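Local coordinates for protein serine-tRNA ligase (Naegleria fowleri, PDB 6BLJ) that probably attaches serine to its cognate tRNA in the cytoplasm, as a class II aminoacyl-tRNA synthetase that binds adenosine monophosphate in its catalytic core, at residues Leu81-Leu87 against Asn113-Lys119; Asp220-Met224 against Met475-Ile481. One frame throughout, in Å; residues are numbered along the deposited sequence.

Contact 1: residues Leu81-Leu87 against Asn113-Lys119; sequences LGDDLEL and NTNQLKK
The carbonyl oxygen Asp83 O is held by two asparagine amides from the start of helix 114-147. Asn113 ND2 meets Asp83 O at 3.0 Å on a lone pair in the carbonyl plane, although the oxygen lies 32° out of the plane of the Asn113 amide; Asn115 ND2 adds a weak bond to Asp83 O of 3.3 Å. Asp83 O also takes a weak bond from Leu85 N, closing an inverse gamma turn centred on Asp84. A water links Asp83 N to Asn113 ND2, weakly on the asparagine side. One turn along the helix, Gln116 stretches its extended chain across Leu85 CB, and Gln116 NE2 donates to Glu86 O at 3.0 Å; this oxygen lies almost in the glutamine amide plane. The other end of that amide serves the helix itself: Gln116 OE1 accepts from Asn113 N (2.9 Å) while Asn113 OD1 accepts from Gln116 N (2.7 Å). Both side chains thus work inward and outward at once, which fixes their rotation. The Lys119 chain passes Leu85 O with its CD and CE, and its final bend (chi4 84°) brings NZ to Asp84 OD1 in a salt bridge and to Leu85 O at 3.1 Å, from above that carbonyl's plane. Glu86 lies nearby and probably adds to the negative field around the amine. At the two ends of segment 81-87 apolar groups pack: Leu81 CD2 on Thr114 CG2, and Leu87 alongside Lys119 CB. The reciprocal Asn113-Gln116 pair is a capping box, here starting the returning helix of the long helical arm of seryl-tRNA synthetases.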
loop_
_atom_site.group_PDB
_atom_site.type_symbol
_atom_site.label_atom_id
_atom_site.label_comp_id
_atom_site.label_asym_id
_atom_site.label_seq_id
_atom_site.Cartn_x
_atom_site.Cartn_y
_atom_site.Cartn_z
ATOM N N LEU A 81 64.449 2.286 -26.705
ATOM C CA LEU A 81 63.064 1.998 -26.327
ATOM C C LEU A 81 62.596 0.646 -26.851
ATOM O O LEU A 81 61.768 -0.012 -26.211
ATOM C CB LEU A 81 62.130 3.103 -26.834
ATOM C CG LEU A 81 62.283 4.500 -26.219
ATOM C CD1 LEU A 81 61.362 5.488 -26.911
ATOM C CD2 LEU A 81 61.981 4.456 -24.736
ATOM N N GLY A 82 63.110 0.211 -27.995
ATOM C CA GLY A 82 62.622 -0.996 -28.624
ATOM C C GLY A 82 61.464 -0.712 -29.555
ATOM O O GLY A 82 60.981 0.418 -29.691
ATOM N N ASP A 83 61.007 -1.775 -30.215
ATOM C CA ASP A 83 59.864 -1.646 -31.102
ATOM C C ASP A 83 58.569 -1.498 -30.302
ATOM O O ASP A 83 58.511 -1.752 -29.092
ATOM C CB ASP A 83 59.773 -2.851 -32.037
ATOM C CG ASP A 83 60.914 -2.893 -33.023
ATOM O OD1 ASP A 83 61.421 -1.802 -33.373
ATOM O OD2 ASP A 83 61.298 -4.008 -33.437
ATOM N N ASP A 84 57.518 -1.081 -31.012
ATOM C CA ASP A 84 56.194 -0.831 -30.440
ATOM C C ASP A 84 55.445 -2.161 -30.303
ATOM O O ASP A 84 54.437 -2.424 -30.958
ATOM C CB ASP A 84 55.439 0.165 -31.314
ATOM C CG ASP A 84 54.119 0.615 -30.699
ATOM O OD1 ASP A 84 53.949 0.479 -29.473
ATOM O OD2 ASP A 84 53.249 1.098 -31.456
ATOM N N LEU A 85 55.970 -3.017 -29.431
ATOM C CA LEU A 85 55.444 -4.367 -29.290
ATOM C C LEU A 85 54.250 -4.401 -28.345
ATOM O O LEU A 85 54.143 -3.596 -27.415
ATOM C CB LEU A 85 56.528 -5.311 -28.771
ATOM C CG LEU A 85 57.796 -5.431 -29.622
ATOM C CD1 LEU A 85 58.852 -6.206 -28.866
ATOM C CD2 LEU A 85 57.476 -6.107 -30.944
ATOM N N GLU A 86 53.352 -5.353 -28.588
ATOM C CA GLU A 86 52.273 -5.623 -27.651
ATOM C C GLU A 86 52.808 -6.384 -26.440
ATOM O O GLU A 86 53.885 -6.989 -26.488
ATOM C CB GLU A 86 51.156 -6.426 -28.325
ATOM C CG GLU A 86 50.517 -5.731 -29.525
ATOM C CD GLU A 86 49.913 -4.385 -29.165
ATOM O OE1 GLU A 86 49.159 -4.319 -28.176
ATOM O OE2 GLU A 86 50.208 -3.391 -29.862
ATOM N N LEU A 87 52.046 -6.332 -25.340
ATOM C CA LEU A 87 52.369 -7.131 -24.164
ATOM C C LEU A 87 52.102 -8.606 -24.455
ATOM O O LEU A 87 51.056 -8.945 -25.018
ATOM C CB LEU A 87 51.521 -6.709 -22.951
ATOM C CG LEU A 87 51.517 -5.258 -22.469
ATOM C CD1 LEU A 87 50.444 -5.050 -21.407
ATOM C CD2 LEU A 87 52.884 -4.882 -21.927
ATOM N N ASN A 113 60.694 -4.449 -23.231
ATOM C CA ASN A 113 61.336 -3.197 -23.601
ATOM C C ASN A 113 60.568 -2.030 -22.979
ATOM O O ASN A 113 59.520 -2.205 -22.352
ATOM C CB ASN A 113 61.478 -3.071 -25.125
ATOM C CG ASN A 113 60.140 -2.901 -25.862
ATOM O OD1 ASN A 113 59.150 -2.382 -25.321
ATOM N ND2 ASN A 113 60.119 -3.336 -27.128
ATOM N N THR A 114 61.093 -0.817 -23.145
ATOM C CA THR A 114 60.522 0.311 -22.416
ATOM C C THR A 114 59.140 0.681 -22.947
ATOM O O THR A 114 58.262 1.079 -22.173
ATOM C CB THR A 114 61.476 1.501 -22.468
ATOM O OG1 THR A 114 62.705 1.127 -21.827
ATOM C CG2 THR A 114 60.877 2.702 -21.742
ATOM N N ASN A 115 58.919 0.543 -24.262
ATOM C CA ASN A 115 57.572 0.730 -24.798
ATOM C C ASN A 115 56.587 -0.250 -24.166
ATOM O O ASN A 115 55.456 0.126 -23.825
ATOM C CB ASN A 115 57.572 0.573 -26.320
ATOM C CG ASN A 115 58.252 1.730 -27.035
ATOM O OD1 ASN A 115 58.213 2.873 -26.574
ATOM N ND2 ASN A 115 58.877 1.436 -28.174
ATOM N N GLN A 116 56.999 -1.511 -23.992
ATOM C CA GLN A 116 56.114 -2.486 -23.363
ATOM C C GLN A 116 55.887 -2.173 -21.893
ATOM O O GLN A 116 54.791 -2.420 -21.374
ATOM C CB GLN A 116 56.674 -3.897 -23.516
ATOM C CG GLN A 116 56.623 -4.439 -24.946
ATOM C CD GLN A 116 57.389 -5.733 -25.071
ATOM O OE1 GLN A 116 58.579 -5.790 -24.759
ATOM N NE2 GLN A 116 56.709 -6.786 -25.502
ATOM N N LEU A 117 56.878 -1.586 -21.214
ATOM C CA LEU A 117 56.676 -1.265 -19.808
ATOM C C LEU A 117 55.649 -0.157 -19.657
ATOM O O LEU A 117 54.825 -0.203 -18.734
ATOM C CB LEU A 117 57.994 -0.838 -19.147
ATOM C CG LEU A 117 59.067 -1.906 -18.953
ATOM C CD1 LEU A 117 60.356 -1.299 -18.388
ATOM C CD2 LEU A 117 58.540 -2.998 -18.048
ATOM N N LYS A 118 55.603 0.778 -20.610
ATOM C CA LYS A 118 54.617 1.839 -20.488
ATOM C C LYS A 118 53.228 1.320 -20.825
ATOM O O LYS A 118 52.245 1.772 -20.221
ATOM C CB LYS A 118 54.991 3.016 -21.398
ATOM C CG LYS A 118 56.386 3.584 -21.142
ATOM C CD LYS A 118 56.551 4.971 -21.742
ATOM C CE LYS A 118 57.822 5.064 -22.563
ATOM N NZ LYS A 118 58.466 6.402 -22.409
ATOM N N LYS A 119 53.131 0.342 -21.734
ATOM C CA LYS A 119 51.836 -0.283 -22.004
ATOM C C LYS A 119 51.340 -1.056 -20.787
ATOM O O LYS A 119 50.136 -1.076 -20.491
ATOM C CB LYS A 119 51.933 -1.245 -23.193
ATOM C CG LYS A 119 51.910 -0.632 -24.580
ATOM C CD LYS A 119 51.792 -1.755 -25.607
ATOM C CE LYS A 119 51.503 -1.245 -27.009
ATOM N NZ LYS A 119 52.740 -0.825 -27.729
HETATM O O HOH W 1 62.082 -4.656 -29.562
#

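Contact 2: residues Asp220-Met224 against Met475-Ile481; sequences DLVRM and MGGTKFI
Arg223 presents its guanidinium edge to the turn at Met475-Thr478, and Met475 folds back over one face of the same group. In the guanidinium plane, Arg223 NH1 donates to Met475 O at 2.9 Å and Arg223 NH2 to Thr478 OG1 at 2.7 Å, the latter nearly straight (171°). Thr478, crossing the arginine at about a right angle, in turn donates from Thr478 OG1 to Met475 O (3.1 Å). With Thr478 N as a third donor, that carbonyl oxygen ties together the type I' turn, whose Gly476 and Gly477 both take positive phi. On another part of the guanidinium edge, Arg223 NH2 forms a salt bridge with Asp220 OD1 at 3.1 Å, meeting the oxygen from well above the carboxylate plane. A bend at chi3 (-59°) swings the arginine back along its own helix toward Asp220. The bend at Met475 chi3 (73°) lays CE 3.7 Å above the guanidinium plane, toward its rim, while Met475 SD rests 3.7 Å from Met224 CB. Met224 and Met475 cross at a slant, and Met224 CE continues the apolar layer to Ile481 CD1 at 4.0 Å. Ile481 slides past Asp220 in the opposite direction, placing Ile481 CG2 beside Asp220 OD2 at 3.5 Å; a water joins that same oxygen to Phe480 O. Behind this layer Leu452 and Ile455 of helix 448-458 pack on Met224, and Asp234 of the second subunit packs on Arg223. One cation is therefore shared among a carboxylate, a hydroxyl and a carbonyl under a methionine cover, which would spread its charge and fix the orientation of the guanidinium, its edge toward the turn.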
loop_
_atom_site.group_PDB
_atom_site.type_symbol
_atom_site.label_atom_id
_atom_site.label_comp_id
_atom_site.label_asym_id
_atom_site.label_seq_id
_atom_site.Cartn_x
_atom_site.Cartn_y
_atom_site.Cartn_z
ATOM N N ASP A 220 -19.133 23.260 21.978
ATOM C CA ASP A 220 -18.135 23.586 22.997
ATOM C C ASP A 220 -16.914 22.659 22.919
ATOM O O ASP A 220 -15.798 23.071 23.262
ATOM C CB ASP A 220 -18.773 23.526 24.387
ATOM C CG ASP A 220 -19.789 24.651 24.625
ATOM O OD1 ASP A 220 -19.764 25.683 23.924
ATOM O OD2 ASP A 220 -20.628 24.499 25.522
ATOM N N LEU A 221 -17.092 21.423 22.442
ATOM C CA LEU A 221 -15.950 20.520 22.302
ATOM C C LEU A 221 -14.935 21.061 21.299
ATOM O O LEU A 221 -13.720 20.909 21.489
ATOM C CB LEU A 221 -16.434 19.134 21.875
ATOM C CG LEU A 221 -17.134 18.300 22.957
ATOM C CD1 LEU A 221 -17.477 16.914 22.389
ATOM C CD2 LEU A 221 -16.293 18.195 24.232
ATOM N N VAL A 222 -15.414 21.687 20.220
ATOM C CA VAL A 222 -14.512 22.380 19.295
ATOM C C VAL A 222 -13.756 23.491 20.024
ATOM O O VAL A 222 -12.533 23.645 19.878
ATOM C CB VAL A 222 -15.299 22.941 18.096
ATOM C CG1 VAL A 222 -14.383 23.763 17.178
ATOM C CG2 VAL A 222 -15.995 21.819 17.314
ATOM N N ARG A 223 -14.478 24.304 20.797
ATOM C CA ARG A 223 -13.806 25.394 21.512
ATOM C C ARG A 223 -12.798 24.846 22.519
ATOM O O ARG A 223 -11.726 25.425 22.712
ATOM C CB ARG A 223 -14.823 26.314 22.196
ATOM C CG ARG A 223 -15.745 27.033 21.218
ATOM C CD ARG A 223 -16.471 28.201 21.873
ATOM N NE ARG A 223 -17.273 27.778 23.016
ATOM C CZ ARG A 223 -17.084 28.186 24.269
ATOM N NH1 ARG A 223 -16.120 29.060 24.563
ATOM N NH2 ARG A 223 -17.875 27.729 25.235
ATOM N N MET A 224 -13.104 23.706 23.145
ATOM C CA MET A 224 -12.126 23.097 24.046
ATOM C C MET A 224 -10.937 22.515 23.280
ATOM O O MET A 224 -9.815 22.481 23.800
ATOM C CB MET A 224 -12.783 22.015 24.901
ATOM C CG MET A 224 -11.881 21.544 26.032
ATOM S SD MET A 224 -12.638 20.370 27.174
ATOM C CE MET A 224 -13.715 21.436 28.101
ATOM N N MET A 475 -11.401 29.485 26.934
ATOM C CA MET A 475 -12.722 29.231 26.378
ATOM C C MET A 475 -13.703 30.337 26.743
ATOM O O MET A 475 -14.889 30.075 26.937
ATOM C CB MET A 475 -13.248 27.882 26.857
ATOM C CG MET A 475 -12.743 26.717 26.061
ATOM S SD MET A 475 -13.411 25.211 26.742
ATOM C CE MET A 475 -15.117 25.294 26.203
ATOM N N GLY A 476 -13.213 31.567 26.869
ATOM C CA GLY A 476 -14.078 32.686 27.201
ATOM C C GLY A 476 -14.786 32.557 28.527
ATOM O O GLY A 476 -15.867 33.129 28.703
ATOM N N GLY A 477 -14.212 31.817 29.471
ATOM C CA GLY A 477 -14.790 31.694 30.792
ATOM C C GLY A 477 -15.797 30.571 30.979
ATOM O O GLY A 477 -16.344 30.442 32.080
ATOM N N THR A 478 -16.076 29.769 29.946
ATOM C CA THR A 478 -17.037 28.677 30.095
ATOM C C THR A 478 -16.581 27.716 31.189
ATOM O O THR A 478 -15.458 27.205 31.154
ATOM C CB THR A 478 -17.203 27.911 28.778
ATOM O OG1 THR A 478 -17.609 28.800 27.731
ATOM C CG2 THR A 478 -18.259 26.821 28.933
ATOM N N LYS A 479 -17.452 27.477 32.167
ATOM C CA LYS A 479 -17.129 26.587 33.276
ATOM C C LYS A 479 -17.747 25.198 33.152
ATOM O O LYS A 479 -17.264 24.263 33.802
ATOM C CB LYS A 479 -17.574 27.209 34.600
ATOM C CG LYS A 479 -16.750 28.415 35.008
ATOM C CD LYS A 479 -17.255 28.997 36.316
ATOM C CE LYS A 479 -16.600 30.331 36.621
ATOM N NZ LYS A 479 -15.680 30.225 37.795
ATOM N N PHE A 480 -18.800 25.042 32.356
ATOM C CA PHE A 480 -19.576 23.813 32.369
ATOM C C PHE A 480 -20.250 23.629 31.018
ATOM O O PHE A 480 -20.752 24.588 30.430
ATOM C CB PHE A 480 -20.601 23.843 33.516
ATOM C CG PHE A 480 -21.432 22.587 33.640
ATOM C CD1 PHE A 480 -20.884 21.415 34.151
ATOM C CD2 PHE A 480 -22.776 22.594 33.288
ATOM C CE1 PHE A 480 -21.648 20.254 34.273
ATOM C CE2 PHE A 480 -23.553 21.448 33.415
ATOM C CZ PHE A 480 -22.988 20.273 33.906
ATOM N N ILE A 481 -20.239 22.394 30.526
ATOM C CA ILE A 481 -20.945 22.012 29.309
ATOM C C ILE A 481 -22.059 21.050 29.710
ATOM O O ILE A 481 -21.787 19.944 30.198
ATOM C CB ILE A 481 -20.007 21.349 28.291
ATOM C CG1 ILE A 481 -18.684 22.103 28.159
ATOM C CG2 ILE A 481 -20.692 21.245 26.928
ATOM C CD1 ILE A 481 -17.681 21.318 27.303
HETATM O O HOH W 2 -21.640 25.736 27.778
#

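Overall arrangement
Contact 1 closes along the chain before contact 2 opens, and the two lie on opposite sides of the chain's centre, their centres 94 Å apart and their nearest atoms about 78 Å apart. They share no helix or strand. Contact 1 sits at the far end of the arm formed by helices 38-76 and 114-147, where the linking loop meets the second helix. Contact 2 belongs to the globular body, joining helix 220-238 to the C-terminal strand 480-482, which pairs with 464-466. One thus shapes the tip of an arm that probably reaches tRNA, as in relatives; the other fastens the chain's end beside the second subunit.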